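Local coordinates for cyclic nucleotide-binding protein (Ruegeria pomeroyi, PDB 3FX3) that probably acts as a DNA-binding transcription regulator of the Crp type, pairing a cyclic nucleotide-binding domain with a helix-turn-helix domain, at residues 200-205 / 223-228. Residues are numbered along the deposited sequence; the frame is centred on the assembly and turned at random.
Sequences SRLKAA and RDYAES
Y225 reaches from helix 219-227 to the last part of helix 192-203 and the loop that follows, and every close contact runs through its side chain. CG lies anti to the backbone N (chi1 -169°), which carries the ring away from its own helix and toward L202 and A205. L202 meets it over one face: CD2 sits 3.9 Å from the ring centroid and 25° off the normal, a CH-pi contact displaced toward the rim, and L202 CD2 comes to 3.6 Å from Y225 CE1. The two side chains cross at about a right angle, and the CG-CD2 bond of L202 points at the ring face. Nearer the root of the tyrosine, the A205 methyl comes in obliquely, CB 3.8 Å from Y225 CD2. At the far end the phenol OH lies 3.9 Å from R201 CB, in van der Waals contact. W234 packs edge-to-face with the same ring, and A155 of helix 154-165 also touches Y225. An alanine in place of Y225 would probably leave the L202 methyl without its aromatic face and open a gap between the two helices. S228, the first residue beyond helix 219-227, donates from OG to Y225 O (3.0 Å). The arrangement joins the second helix of the Crp-like helix-turn-helix, probably the DNA-recognition helix, to the C-terminal helix that follows the beta hairpin of this winged-helix domain.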
# COMPACT_ATOMS: atom_id res chain seq x y z
N SER B 200 -23.09 -5.89 15.80
CA SER B 200 -24.37 -6.55 16.06
C SER B 200 -24.55 -7.72 15.08
O SER B 200 -24.79 -8.86 15.50
CB SER B 200 -25.51 -5.57 15.93
OG SER B 200 -26.71 -6.21 16.28
N ARG B 201 -24.41 -7.44 13.79
CA ARG B 201 -24.45 -8.48 12.79
C ARG B 201 -23.49 -9.65 13.09
O ARG B 201 -23.85 -10.80 12.89
CB ARG B 201 -24.10 -7.90 11.42
CG ARG B 201 -25.23 -7.10 10.82
CD ARG B 201 -24.77 -6.39 9.55
NE ARG B 201 -25.77 -6.48 8.48
CZ ARG B 201 -26.96 -5.88 8.51
NH1 ARG B 201 -27.80 -6.04 7.49
NH2 ARG B 201 -27.34 -5.14 9.56
N LEU B 202 -22.29 -9.34 13.58
CA LEU B 202 -21.25 -10.36 13.74
C LEU B 202 -21.51 -11.29 14.92
O LEU B 202 -20.85 -12.33 15.06
CB LEU B 202 -19.84 -9.74 13.84
CG LEU B 202 -19.30 -9.04 12.58
CD1 LEU B 202 -17.93 -8.42 12.83
CD2 LEU B 202 -19.25 -9.99 11.38
N LYS B 203 -22.48 -10.93 15.76
CA LYS B 203 -23.00 -11.86 16.76
C LYS B 203 -23.35 -13.18 16.06
O LYS B 203 -22.95 -14.26 16.51
CB LYS B 203 -24.24 -11.29 17.48
CG LYS B 203 -23.97 -10.04 18.35
CD LYS B 203 -25.23 -9.57 19.14
CE LYS B 203 -25.03 -8.18 19.80
NZ LYS B 203 -26.20 -7.69 20.62
N ALA B 204 -24.06 -13.09 14.94
CA ALA B 204 -24.43 -14.29 14.17
C ALA B 204 -23.22 -15.09 13.65
O ALA B 204 -23.36 -16.28 13.36
CB ALA B 204 -25.36 -13.90 13.02
N ALA B 205 -22.03 -14.47 13.53
CA ALA B 205 -20.79 -15.14 13.09
C ALA B 205 -19.86 -15.57 14.25
O ALA B 205 -18.70 -15.92 14.03
CB ALA B 205 -20.02 -14.25 12.11
N ARG B 223 -14.15 -16.18 9.24
CA ARG B 223 -13.62 -16.12 7.87
C ARG B 223 -14.66 -16.47 6.80
O ARG B 223 -14.64 -15.91 5.71
CB ARG B 223 -12.41 -17.04 7.70
CG ARG B 223 -11.68 -16.83 6.37
CD ARG B 223 -10.28 -17.46 6.36
NE ARG B 223 -9.50 -17.13 7.56
CZ ARG B 223 -8.88 -15.96 7.79
NH1 ARG B 223 -8.92 -14.95 6.91
NH2 ARG B 223 -8.19 -15.80 8.94
N ASP B 224 -15.57 -17.38 7.12
CA ASP B 224 -16.63 -17.70 6.18
C ASP B 224 -17.52 -16.49 5.97
O ASP B 224 -17.82 -16.14 4.82
CB ASP B 224 -17.48 -18.88 6.65
CG ASP B 224 -18.29 -19.47 5.52
OD1 ASP B 224 -17.67 -19.92 4.53
OD2 ASP B 224 -19.54 -19.45 5.61
N TYR B 225 -17.91 -15.86 7.07
CA TYR B 225 -18.68 -14.62 7.01
C TYR B 225 -17.97 -13.61 6.12
O TYR B 225 -18.57 -13.03 5.22
CB TYR B 225 -18.89 -14.02 8.41
CG TYR B 225 -19.90 -12.89 8.40
CD1 TYR B 225 -19.52 -11.59 8.08
CD2 TYR B 225 -21.23 -13.14 8.64
CE1 TYR B 225 -20.45 -10.56 8.04
CE2 TYR B 225 -22.17 -12.12 8.61
CZ TYR B 225 -21.78 -10.83 8.31
OH TYR B 225 -22.73 -9.84 8.29
N ALA B 226 -16.68 -13.39 6.38
CA ALA B 226 -15.90 -12.38 5.66
C ALA B 226 -15.84 -12.66 4.15
O ALA B 226 -15.99 -11.74 3.34
CB ALA B 226 -14.48 -12.30 6.23
N GLU B 227 -15.60 -13.93 3.81
CA GLU B 227 -15.43 -14.36 2.41
C GLU B 227 -16.72 -14.61 1.66
O GLU B 227 -16.69 -14.63 0.43
CB GLU B 227 -14.58 -15.63 2.34
CG GLU B 227 -13.10 -15.36 2.52
CD GLU B 227 -12.30 -16.61 2.80
OE1 GLU B 227 -12.83 -17.74 2.65
OE2 GLU B 227 -11.11 -16.46 3.17
N SER B 228 -17.83 -14.80 2.37
CA SER B 228 -19.12 -15.08 1.72
C SER B 228 -19.50 -13.95 0.76
O SER B 228 -19.09 -12.80 0.96
CB SER B 228 -20.24 -15.29 2.75
OG SER B 228 -20.65 -14.07 3.32